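PDB 1CCZ: protein (CD58) from Homo sapiens, which serves as the cell-surface ligand of the T-cell adhesion receptor CD2, binding it through an immunoglobulin-like domain in cell-cell adhesion. Local coordinates for residues L110-L115 and F150-V155; V13-P18 and D73-E78; E25-W28 and D33-A36. All coordinates share one frame; numbering follows the deposited sequence.

Interaction 1: L110-L115 and F150-V155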
ATOM      1  N   LEU A 110       2.401 -18.377 -22.257  1.00 25.95           N
ATOM      2  CA  LEU A 110       3.322 -17.456 -21.614  1.00 27.12           C
ATOM      3  C   LEU A 110       2.857 -17.280 -20.166  1.00 28.80           C
ATOM      4  O   LEU A 110       1.666 -17.123 -19.918  1.00 28.15           O
ATOM      5  CB  LEU A 110       3.254 -16.125 -22.363  1.00 28.23           C
ATOM      6  CG  LEU A 110       3.744 -14.741 -21.925  1.00 28.92           C
ATOM      7  CD1 LEU A 110       3.547 -14.502 -20.452  1.00 30.02           C
ATOM      8  CD2 LEU A 110       5.184 -14.612 -22.331  1.00 28.73           C
ATOM      9  N   THR A 111       3.782 -17.327 -19.210  1.00 25.98           N
ATOM     10  CA  THR A 111       3.422 -17.128 -17.810  1.00 25.17           C
ATOM     11  C   THR A 111       4.230 -15.997 -17.211  1.00 26.43           C
ATOM     12  O   THR A 111       5.415 -15.840 -17.511  1.00 24.89           O
ATOM     13  CB  THR A 111       3.690 -18.355 -16.952  1.00 25.35           C
ATOM     14  OG1 THR A 111       2.893 -19.442 -17.419  1.00 26.25           O
ATOM     15  CG2 THR A 111       3.351 -18.062 -15.484  1.00 21.86           C
ATOM     16  N   CYS A 112       3.575 -15.201 -16.374  1.00 24.69           N
ATOM     17  CA  CYS A 112       4.224 -14.103 -15.683  1.00 23.23           C
ATOM     18  C   CYS A 112       3.996 -14.360 -14.190  1.00 23.66           C
ATOM     19  O   CYS A 112       2.935 -14.841 -13.803  1.00 23.91           O
ATOM     20  CB  CYS A 112       3.607 -12.761 -16.070  1.00 20.62           C
ATOM     21  SG  CYS A 112       4.343 -11.434 -15.067  1.00 28.04           S
ATOM     22  N   GLU A 113       4.985 -14.070 -13.355  1.00 21.34           N
ATOM     23  CA  GLU A 113       4.821 -14.265 -11.924  1.00 19.95           C
ATOM     24  C   GLU A 113       5.643 -13.240 -11.173  1.00 22.52           C
ATOM     25  O   GLU A 113       6.523 -12.596 -11.743  1.00 21.05           O
ATOM     26  CB  GLU A 113       5.245 -15.669 -11.540  1.00 23.38           C
ATOM     27  CG  GLU A 113       6.724 -15.917 -11.690  1.00 25.04           C
ATOM     28  CD  GLU A 113       7.183 -17.095 -10.853  1.00 28.29           C
ATOM     29  OE1 GLU A 113       6.592 -18.181 -10.983  1.00 26.78           O
ATOM     30  OE2 GLU A 113       8.135 -16.930 -10.058  1.00 29.00           O
ATOM     31  N   VAL A 114       5.349 -13.060  -9.893  1.00 20.50           N
ATOM     32  CA  VAL A 114       6.085 -12.091  -9.099  1.00 19.38           C
ATOM     33  C   VAL A 114       6.104 -12.693  -7.711  1.00 21.69           C
ATOM     34  O   VAL A 114       5.104 -13.254  -7.269  1.00 20.67           O
ATOM     35  CB  VAL A 114       5.412 -10.668  -9.144  1.00 20.42           C
ATOM     36  CG1 VAL A 114       4.040 -10.683  -8.477  1.00 19.45           C
ATOM     37  CG2 VAL A 114       6.330  -9.631  -8.495  1.00 17.38           C
ATOM     38  N   LEU A 115       7.256 -12.615  -7.048  1.00 20.94           N
ATOM     39  CA  LEU A 115       7.423 -13.204  -5.717  1.00 20.13           C
ATOM     40  C   LEU A 115       6.887 -12.383  -4.553  1.00 19.66           C
ATOM     41  O   LEU A 115       6.091 -12.865  -3.758  1.00 20.70           O
ATOM     42  CB  LEU A 115       8.905 -13.507  -5.451  1.00 19.78           C
ATOM     43  CG  LEU A 115       9.238 -14.269  -4.163  1.00 20.78           C
ATOM     44  CD1 LEU A 115       8.515 -15.603  -4.156  1.00 17.99           C
ATOM     45  CD2 LEU A 115      10.751 -14.466  -4.071  1.00 17.68           C
ATOM     46  N   PHE A 150       6.392  -9.118 -24.926  1.00 25.16           N
ATOM     47  CA  PHE A 150       5.380  -9.047 -23.881  1.00 24.11           C
ATOM     48  C   PHE A 150       5.897  -8.232 -22.706  1.00 24.94           C
ATOM     49  O   PHE A 150       7.081  -8.295 -22.370  1.00 26.20           O
ATOM     50  CB  PHE A 150       5.044 -10.441 -23.394  1.00 21.76           C
ATOM     51  CG  PHE A 150       4.239 -11.228 -24.362  1.00 24.11           C
ATOM     52  CD1 PHE A 150       2.859 -11.087 -24.404  1.00 24.50           C
ATOM     53  CD2 PHE A 150       4.860 -12.111 -25.239  1.00 25.82           C
ATOM     54  CE1 PHE A 150       2.098 -11.819 -25.309  1.00 25.06           C
ATOM     55  CE2 PHE A 150       4.109 -12.855 -26.155  1.00 26.89           C
ATOM     56  CZ  PHE A 150       2.721 -12.705 -26.187  1.00 23.96           C
ATOM     57  N   LYS A 151       5.021  -7.451 -22.095  1.00 23.41           N
ATOM     58  CA  LYS A 151       5.405  -6.683 -20.932  1.00 23.83           C
ATOM     59  C   LYS A 151       4.460  -7.116 -19.834  1.00 25.16           C
ATOM     60  O   LYS A 151       3.236  -7.187 -20.031  1.00 23.39           O
ATOM     61  CB  LYS A 151       5.250  -5.193 -21.153  1.00 24.96           C
ATOM     62  CG  LYS A 151       5.490  -4.367 -19.903  1.00 28.55           C
ATOM     63  CD  LYS A 151       5.591  -2.910 -20.297  1.00 37.23           C
ATOM     64  CE  LYS A 151       5.696  -2.002 -19.091  1.00 44.25           C
ATOM     65  NZ  LYS A 151       4.373  -1.448 -18.681  1.00 52.74           N
ATOM     66  N   CYS A 152       5.039  -7.449 -18.688  1.00 23.60           N
ATOM     67  CA  CYS A 152       4.250  -7.845 -17.539  1.00 22.01           C
ATOM     68  C   CYS A 152       4.548  -6.868 -16.438  1.00 22.16           C
ATOM     69  O   CYS A 152       5.708  -6.577 -16.138  1.00 23.99           O
ATOM     70  CB  CYS A 152       4.599  -9.241 -17.083  1.00 22.90           C
ATOM     71  SG  CYS A 152       3.510  -9.733 -15.721  1.00 24.75           S
ATOM     72  N   LYS A 153       3.496  -6.334 -15.850  1.00 23.14           N
ATOM     73  CA  LYS A 153       3.653  -5.378 -14.781  1.00 22.25           C
ATOM     74  C   LYS A 153       3.039  -5.921 -13.494  1.00 23.04           C
ATOM     75  O   LYS A 153       1.942  -6.473 -13.502  1.00 24.82           O
ATOM     76  CB  LYS A 153       2.973  -4.084 -15.181  1.00 23.62           C
ATOM     77  CG  LYS A 153       3.054  -3.017 -14.147  1.00 33.95           C
ATOM     78  CD  LYS A 153       2.138  -1.866 -14.511  1.00 42.90           C
ATOM     79  CE  LYS A 153       2.474  -1.319 -15.891  1.00 50.02           C
ATOM     80  NZ  LYS A 153       1.902   0.055 -16.070  1.00 55.61           N
ATOM     81  N   ALA A 154       3.772  -5.818 -12.394  1.00 23.44           N
ATOM     82  CA  ALA A 154       3.238  -6.235 -11.096  1.00 24.39           C
ATOM     83  C   ALA A 154       2.952  -4.913 -10.389  1.00 24.58           C
ATOM     84  O   ALA A 154       3.822  -4.039 -10.294  1.00 25.51           O
ATOM     85  CB  ALA A 154       4.258  -7.034 -10.313  1.00 25.24           C
ATOM     86  N   VAL A 155       1.726  -4.742  -9.913  1.00 25.87           N
ATOM     87  CA  VAL A 155       1.383  -3.497  -9.250  1.00 27.83           C
ATOM     88  C   VAL A 155       0.458  -3.668  -8.030  1.00 26.09           C
ATOM     89  O   VAL A 155      -0.359  -4.588  -7.951  1.00 26.17           O
ATOM     90  CB  VAL A 155       0.740  -2.511 -10.292  1.00 28.75           C
ATOM     91  CG1 VAL A 155      -0.304  -3.226 -11.088  1.00 28.21           C
ATOM     92  CG2 VAL A 155       0.135  -1.301  -9.600  1.00 28.95           C
TER
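The phenyl ring of F150 carries L110 on one face: L110 CG sits over the ring centre, and L110 CD2 comes down to 3.8 Å from F150 CD2 at the ring's margin. The two side chains run past each other in opposite directions, and V167 and Q126 also touch F150. Two residues further along each strand the contact becomes covalent. C112 SG and C152 SG are joined at 2.0 Å, with a C-S-S-C torsion of -88°, close to the relaxed right angle of a disulfide. Each sulfur lies anti to its own backbone N (C152 chi1 -176°), which turns them toward one another between CA atoms 6.5 Å apart. Beyond the bridge V114 CG2 rests on A154 CB at 3.8 Å, with L122 against both residues.

The strands belong to different sheets, 109-113 to the three-stranded and 150-156 to the four-stranded one; over 110-114 and 150-154 their chain directions agree to within 23°. This is the sheet-to-sheet disulfide of an immunoglobulin sandwich, here in the C2-set domain. Its chemistry is wholly apolar and covalent: the S-S bond pins the sheets together, while L110 on F150 and V114 on A154 add apolar contacts on either side of it.

Interaction 2: V13-P18 and D73-E78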
ATOM      1  N   VAL A  13       3.693   6.843   7.445  1.00 31.14           N
ATOM      2  CA  VAL A  13       2.544   7.515   6.868  1.00 29.85           C
ATOM      3  C   VAL A  13       2.135   8.610   7.825  1.00 31.62           C
ATOM      4  O   VAL A  13       2.476   8.573   9.007  1.00 30.55           O
ATOM      5  CB  VAL A  13       1.309   6.597   6.720  1.00 29.30           C
ATOM      6  CG1 VAL A  13       1.506   5.630   5.587  1.00 29.61           C
ATOM      7  CG2 VAL A  13       1.041   5.874   8.036  1.00 26.19           C
ATOM      8  N   THR A  14       1.401   9.587   7.310  1.00 31.10           N
ATOM      9  CA  THR A  14       0.896  10.666   8.130  1.00 31.38           C
ATOM     10  C   THR A  14      -0.611  10.758   7.903  1.00 32.75           C
ATOM     11  O   THR A  14      -1.066  10.794   6.760  1.00 34.77           O
ATOM     12  CB  THR A  14       1.551  11.992   7.758  1.00 31.26           C
ATOM     13  OG1 THR A  14       2.926  11.946   8.138  1.00 31.99           O
ATOM     14  CG2 THR A  14       0.863  13.151   8.473  1.00 29.31           C
ATOM     15  N   PHE A  15      -1.380  10.741   8.990  1.00 33.47           N
ATOM     16  CA  PHE A  15      -2.829  10.856   8.921  1.00 33.73           C
ATOM     17  C   PHE A  15      -3.063  12.359   9.042  1.00 37.80           C
ATOM     18  O   PHE A  15      -3.009  12.918  10.140  1.00 37.69           O
ATOM     19  CB  PHE A  15      -3.485  10.120  10.090  1.00 30.42           C
ATOM     20  CG  PHE A  15      -3.284   8.616  10.070  1.00 30.69           C
ATOM     21  CD1 PHE A  15      -3.072   7.932   8.879  1.00 33.24           C
ATOM     22  CD2 PHE A  15      -3.309   7.884  11.251  1.00 29.55           C
ATOM     23  CE1 PHE A  15      -2.889   6.536   8.868  1.00 32.15           C
ATOM     24  CE2 PHE A  15      -3.129   6.497  11.256  1.00 29.73           C
ATOM     25  CZ  PHE A  15      -2.919   5.821  10.065  1.00 30.14           C
ATOM     26  N   HIS A  16      -3.283  13.010   7.902  1.00 41.68           N
ATOM     27  CA  HIS A  16      -3.494  14.456   7.864  1.00 45.52           C
ATOM     28  C   HIS A  16      -4.882  14.863   8.328  1.00 47.30           C
ATOM     29  O   HIS A  16      -5.898  14.404   7.794  1.00 47.31           O
ATOM     30  CB  HIS A  16      -3.238  14.990   6.458  1.00 46.43           C
ATOM     31  CG  HIS A  16      -1.809  14.855   6.020  1.00 50.91           C
ATOM     32  ND1 HIS A  16      -0.818  15.712   6.446  1.00 53.34           N
ATOM     33  CD2 HIS A  16      -1.208  13.945   5.215  1.00 52.71           C
ATOM     34  CE1 HIS A  16       0.340  15.340   5.922  1.00 54.19           C
ATOM     35  NE2 HIS A  16       0.130  14.268   5.172  1.00 53.70           N
ATOM     36  N   VAL A  17      -4.909  15.723   9.338  1.00 48.33           N
ATOM     37  CA  VAL A  17      -6.154  16.192   9.905  1.00 50.66           C
ATOM     38  C   VAL A  17      -6.296  17.673   9.622  1.00 56.87           C
ATOM     39  O   VAL A  17      -5.371  18.444   9.876  1.00 58.44           O
ATOM     40  CB  VAL A  17      -6.177  15.981  11.426  1.00 46.60           C
ATOM     41  CG1 VAL A  17      -7.365  16.689  12.035  1.00 47.25           C
ATOM     42  CG2 VAL A  17      -6.241  14.508  11.739  1.00 44.98           C
ATOM     43  N   PRO A  18      -7.450  18.083   9.059  1.00 62.36           N
ATOM     44  CA  PRO A  18      -7.786  19.478   8.716  1.00 66.85           C
ATOM     45  C   PRO A  18      -7.258  20.500   9.744  1.00 71.72           C
ATOM     46  O   PRO A  18      -7.720  20.551  10.890  1.00 72.65           O
ATOM     47  CB  PRO A  18      -9.317  19.475   8.665  1.00 64.94           C
ATOM     48  CG  PRO A  18      -9.741  18.002   8.747  1.00 65.25           C
ATOM     49  CD  PRO A  18      -8.521  17.151   8.670  1.00 62.02           C
ATOM     50  N   ASP A  73      -4.904  -1.195  10.288  1.00 33.74           N
ATOM     51  CA  ASP A  73      -6.064  -1.123  11.154  1.00 33.38           C
ATOM     52  C   ASP A  73      -6.788   0.183  10.933  1.00 33.41           C
ATOM     53  O   ASP A  73      -6.389   1.007  10.104  1.00 33.01           O
ATOM     54  CB  ASP A  73      -5.584  -1.166  12.606  1.00 34.12           C
ATOM     55  CG  ASP A  73      -6.446  -2.016  13.478  1.00 36.83           C
ATOM     56  OD1 ASP A  73      -7.657  -2.128  13.191  1.00 38.20           O
ATOM     57  OD2 ASP A  73      -5.907  -2.574  14.457  1.00 40.11           O
ATOM     58  N   GLU A  74      -7.867   0.363  11.682  1.00 33.78           N
ATOM     59  CA  GLU A  74      -8.596   1.603  11.628  1.00 34.40           C
ATOM     60  C   GLU A  74      -8.089   2.439  12.799  1.00 32.98           C
ATOM     61  O   GLU A  74      -7.895   1.919  13.899  1.00 31.75           O
ATOM     62  CB  GLU A  74     -10.078   1.376  11.796  1.00 39.30           C
ATOM     63  CG  GLU A  74     -10.860   2.558  11.295  1.00 47.39           C
ATOM     64  CD  GLU A  74     -12.071   2.845  12.128  1.00 52.31           C
ATOM     65  OE1 GLU A  74     -12.319   2.115  13.111  1.00 55.34           O
ATOM     66  OE2 GLU A  74     -12.778   3.814  11.789  1.00 59.87           O
ATOM     67  N   TYR A  75      -7.858   3.723  12.547  1.00 32.39           N
ATOM     68  CA  TYR A  75      -7.377   4.651  13.560  1.00 31.67           C
ATOM     69  C   TYR A  75      -8.382   5.783  13.615  1.00 33.29           C
ATOM     70  O   TYR A  75      -8.937   6.194  12.586  1.00 31.26           O
ATOM     71  CB  TYR A  75      -6.004   5.214  13.194  1.00 28.15           C
ATOM     72  CG  TYR A  75      -4.877   4.211  13.253  1.00 29.69           C
ATOM     73  CD1 TYR A  75      -4.773   3.183  12.298  1.00 28.07           C
ATOM     74  CD2 TYR A  75      -3.902   4.287  14.253  1.00 27.48           C
ATOM     75  CE1 TYR A  75      -3.720   2.257  12.337  1.00 25.15           C
ATOM     76  CE2 TYR A  75      -2.848   3.368  14.301  1.00 28.73           C
ATOM     77  CZ  TYR A  75      -2.767   2.359  13.335  1.00 27.49           C
ATOM     78  OH  TYR A  75      -1.719   1.474  13.364  1.00 26.46           O
ATOM     79  N   GLU A  76      -8.612   6.283  14.826  1.00 33.64           N
ATOM     80  CA  GLU A  76      -9.560   7.368  15.029  1.00 35.62           C
ATOM     81  C   GLU A  76      -8.933   8.487  15.870  1.00 32.83           C
ATOM     82  O   GLU A  76      -8.219   8.232  16.841  1.00 30.68           O
ATOM     83  CB  GLU A  76     -10.821   6.819  15.718  1.00 36.77           C
ATOM     84  CG  GLU A  76     -11.272   5.453  15.201  1.00 43.56           C
ATOM     85  CD  GLU A  76     -10.611   4.277  15.932  1.00 49.81           C
ATOM     86  OE1 GLU A  76     -10.243   4.441  17.114  1.00 52.18           O
ATOM     87  OE2 GLU A  76     -10.460   3.182  15.329  1.00 52.20           O
ATOM     88  N   MET A  77      -9.193   9.722  15.471  1.00 31.02           N
ATOM     89  CA  MET A  77      -8.685  10.885  16.176  1.00 33.25           C
ATOM     90  C   MET A  77      -9.817  11.588  16.887  1.00 34.27           C
ATOM     91  O   MET A  77     -10.885  11.767  16.311  1.00 34.88           O
ATOM     92  CB  MET A  77      -8.076  11.873  15.187  1.00 36.22           C
ATOM     93  CG  MET A  77      -7.324  13.016  15.844  1.00 44.63           C
ATOM     94  SD  MET A  77      -7.928  14.645  15.341  1.00 59.21           S
ATOM     95  CE  MET A  77      -9.386  14.730  16.376  1.00 53.49           C
ATOM     96  N   GLU A  78      -9.611  11.976  18.136  1.00 32.28           N
ATOM     97  CA  GLU A  78     -10.650  12.729  18.817  1.00 33.39           C
ATOM     98  C   GLU A  78     -10.029  13.895  19.531  1.00 33.87           C
ATOM     99  O   GLU A  78      -8.891  13.806  20.016  1.00 32.90           O
ATOM    100  CB  GLU A  78     -11.433  11.879  19.803  1.00 35.39           C
ATOM    101  CG  GLU A  78     -10.631  10.980  20.654  1.00 43.97           C
ATOM    102  CD  GLU A  78     -11.511  10.282  21.660  1.00 51.69           C
ATOM    103  OE1 GLU A  78     -12.069  10.987  22.521  1.00 57.49           O
ATOM    104  OE2 GLU A  78     -11.662   9.040  21.596  1.00 55.89           O
TER
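F15 and Y75 face each other across the interior with their CA atoms 9.0 Å apart, and V17 and M77 do the same at 8.6 Å, so the two backbones keep the spacing of packed sheets and meet through side chains alone. The main encounter is aromatic. F15 brings its CE2 corner down onto one face of the Y75 ring, 3.5 Å from Y75 CG and displaced toward the rim, while F15 CZ comes 3.9 Å from Y75 CD1. The planes are inclined at 56° with centroids 5.1 Å apart, an oblique pairing in which the phenylalanine meets the root of the tyrosine side chain and stays clear of its hydroxyl. That hydroxyl is held elsewhere, in a hydrogen bond with the backbone oxygen of D71. Further along, M77 reaches its sulfur into the fork of V17: SD is 3.9 Å from V17 CG1 and 4.0 Å from V17 CG2. The methionine starts with CG anti to the backbone N (chi1 -171°) and then bends at both later torsions, which brings SD rather than the terminal methyl against the two valine methyls. All four residues are buried.

This is the core of the N-terminal immunoglobulin-like sandwich. Strand 13-15 forms the edge of a three-stranded sheet, beside 62-64, whereas 73-78 lies inside the six-stranded sheet between 86-93 and 26-30. From 86-93, F88 meets the F15 ring, L90 touches it and M86 touches V17; from 26-30, V26 and W28 pack on M77.

Interaction 3: E25-W28 and D33-A36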
ATOM      1  N   GLU A  25      -5.941  19.612  22.995  1.00 26.57           N
ATOM      2  CA  GLU A  25      -5.645  18.226  23.293  1.00 23.15           C
ATOM      3  C   GLU A  25      -6.118  17.359  22.136  1.00 24.09           C
ATOM      4  O   GLU A  25      -7.009  17.749  21.386  1.00 22.50           O
ATOM      5  CB  GLU A  25      -6.335  17.802  24.585  1.00 21.26           C
ATOM      6  CG  GLU A  25      -5.941  18.648  25.781  1.00 21.21           C
ATOM      7  CD  GLU A  25      -6.695  18.252  27.032  1.00 24.17           C
ATOM      8  OE1 GLU A  25      -7.869  18.671  27.184  1.00 25.16           O
ATOM      9  OE2 GLU A  25      -6.124  17.509  27.862  1.00 21.80           O
ATOM     10  N   VAL A  26      -5.501  16.190  21.980  1.00 25.74           N
ATOM     11  CA  VAL A  26      -5.871  15.276  20.907  1.00 24.48           C
ATOM     12  C   VAL A  26      -5.549  13.866  21.332  1.00 23.11           C
ATOM     13  O   VAL A  26      -4.575  13.634  22.035  1.00 23.36           O
ATOM     14  CB  VAL A  26      -5.126  15.606  19.568  1.00 26.70           C
ATOM     15  CG1 VAL A  26      -3.653  15.447  19.725  1.00 29.44           C
ATOM     16  CG2 VAL A  26      -5.586  14.675  18.487  1.00 30.35           C
ATOM     17  N   LEU A  27      -6.385  12.922  20.933  1.00 22.71           N
ATOM     18  CA  LEU A  27      -6.166  11.523  21.268  1.00 25.39           C
ATOM     19  C   LEU A  27      -6.324  10.665  19.993  1.00 28.51           C
ATOM     20  O   LEU A  27      -7.276  10.855  19.216  1.00 27.76           O
ATOM     21  CB  LEU A  27      -7.178  11.066  22.321  1.00 26.84           C
ATOM     22  CG  LEU A  27      -7.150   9.593  22.732  1.00 29.60           C
ATOM     23  CD1 LEU A  27      -5.807   9.247  23.351  1.00 33.37           C
ATOM     24  CD2 LEU A  27      -8.253   9.324  23.730  1.00 34.34           C
ATOM     25  N   TRP A  28      -5.376   9.747  19.776  1.00 25.95           N
ATOM     26  CA  TRP A  28      -5.414   8.857  18.627  1.00 24.78           C
ATOM     27  C   TRP A  28      -5.556   7.445  19.134  1.00 26.89           C
ATOM     28  O   TRP A  28      -4.853   7.028  20.082  1.00 25.74           O
ATOM     29  CB  TRP A  28      -4.134   8.959  17.811  1.00 23.18           C
ATOM     30  CG  TRP A  28      -4.153  10.100  16.874  1.00 23.10           C
ATOM     31  CD1 TRP A  28      -3.641  11.347  17.092  1.00 22.37           C
ATOM     32  CD2 TRP A  28      -4.685  10.108  15.538  1.00 23.68           C
ATOM     33  NE1 TRP A  28      -3.815  12.128  15.977  1.00 25.61           N
ATOM     34  CE2 TRP A  28      -4.453  11.396  15.008  1.00 23.95           C
ATOM     35  CE3 TRP A  28      -5.332   9.152  14.741  1.00 21.85           C
ATOM     36  CZ2 TRP A  28      -4.843  11.757  13.712  1.00 24.14           C
ATOM     37  CZ3 TRP A  28      -5.723   9.513  13.452  1.00 22.17           C
ATOM     38  CH2 TRP A  28      -5.475  10.804  12.952  1.00 22.45           C
ATOM     39  N   ASP A  33      -7.853   1.029  21.260  1.00 45.52           N
ATOM     40  CA  ASP A  33      -6.728   1.257  22.148  1.00 45.82           C
ATOM     41  C   ASP A  33      -5.986   2.532  21.801  1.00 43.94           C
ATOM     42  O   ASP A  33      -5.942   2.933  20.640  1.00 43.94           O
ATOM     43  CB  ASP A  33      -5.802   0.054  22.116  1.00 49.97           C
ATOM     44  CG  ASP A  33      -6.558  -1.240  22.301  1.00 57.39           C
ATOM     45  OD1 ASP A  33      -7.124  -1.454  23.399  1.00 59.14           O
ATOM     46  OD2 ASP A  33      -6.608  -2.040  21.342  1.00 62.10           O
ATOM     47  N   LYS A  34      -5.421   3.171  22.825  1.00 41.02           N
ATOM     48  CA  LYS A  34      -4.705   4.426  22.662  1.00 37.79           C
ATOM     49  C   LYS A  34      -3.395   4.246  21.927  1.00 33.85           C
ATOM     50  O   LYS A  34      -2.667   3.289  22.153  1.00 33.90           O
ATOM     51  CB  LYS A  34      -4.436   5.065  24.030  1.00 41.30           C
ATOM     52  CG  LYS A  34      -5.664   5.672  24.699  1.00 42.40           C
ATOM     53  CD  LYS A  34      -5.278   6.802  25.659  1.00 46.68           C
ATOM     54  CE  LYS A  34      -4.860   6.295  27.033  1.00 44.56           C
ATOM     55  NZ  LYS A  34      -4.570   7.446  27.955  1.00 45.78           N
ATOM     56  N   VAL A  35      -3.103   5.193  21.053  1.00 29.61           N
ATOM     57  CA  VAL A  35      -1.886   5.175  20.263  1.00 27.65           C
ATOM     58  C   VAL A  35      -0.958   6.279  20.782  1.00 25.92           C
ATOM     59  O   VAL A  35       0.189   6.038  21.115  1.00 24.88           O
ATOM     60  CB  VAL A  35      -2.230   5.428  18.755  1.00 26.90           C
ATOM     61  CG1 VAL A  35      -0.989   5.841  17.974  1.00 26.32           C
ATOM     62  CG2 VAL A  35      -2.861   4.190  18.157  1.00 27.79           C
ATOM     63  N   ALA A  36      -1.480   7.496  20.852  1.00 24.77           N
ATOM     64  CA  ALA A  36      -0.707   8.638  21.301  1.00 25.11           C
ATOM     65  C   ALA A  36      -1.683   9.728  21.679  1.00 26.09           C
ATOM     66  O   ALA A  36      -2.842   9.707  21.246  1.00 24.62           O
ATOM     67  CB  ALA A  36       0.178   9.134  20.179  1.00 25.34           C
TER
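A classic beta bulge marks this hairpin of strands 26-30 and 33-39, neighbours in the six-stranded sheet of the N-terminal immunoglobulin-like domain: V35 and A36 together face the single residue W28. W28 O takes both amides of the bulge, V35 N at 2.7 Å and, weakly, A36 N at 3.5 Å. The donor V35 N stands 25° from the carbonyl plane. Going the other way, W28 N gives its hydrogen to A36 O at 2.9 Å, nearly in line with the carbonyl bond. The extra residue goes with a V35 psi of -53°, unlike the extended values around it, and the short strand segments lie 119° apart instead of near antiparallel.

Of the side chains, W28 turns its indole away from the hairpin into the sandwich interior, where L55, M77 and V17 touch it and its NE1 bonds to G60 O; its CB stays behind, 4.1 Å from V35 CB. L27 and K34 cross at about a right angle beside the bulge. L27 CG is anti to the backbone N, which extends the leucine to the aliphatic part of K34, whose NZ pairs with E37. There L27 CD1 presses tightly on K34 CD at 3.4 Å.

How the interactions relate
From the N terminus, segment 13-18 comes first and waits until 73-78 for its partner, so interaction 2 closes a long loop. Interaction 3, a hairpin with only four residues between its segments, opens and closes inside it. The two touch: E78 N lies 2.8 Å from L27 O, a probable hydrogen bond between neighbouring strands, and M77 CG and F15 CB pack on the indole of W28. Interaction 2 ties one sheet of the N-terminal sandwich to the other, while interaction 3 joins strands within the larger sheet. Interaction 1 follows in series and bridges the sheets of the second domain, its nearest atoms about 17 Å from interaction 2 and 26 Å from interaction 3.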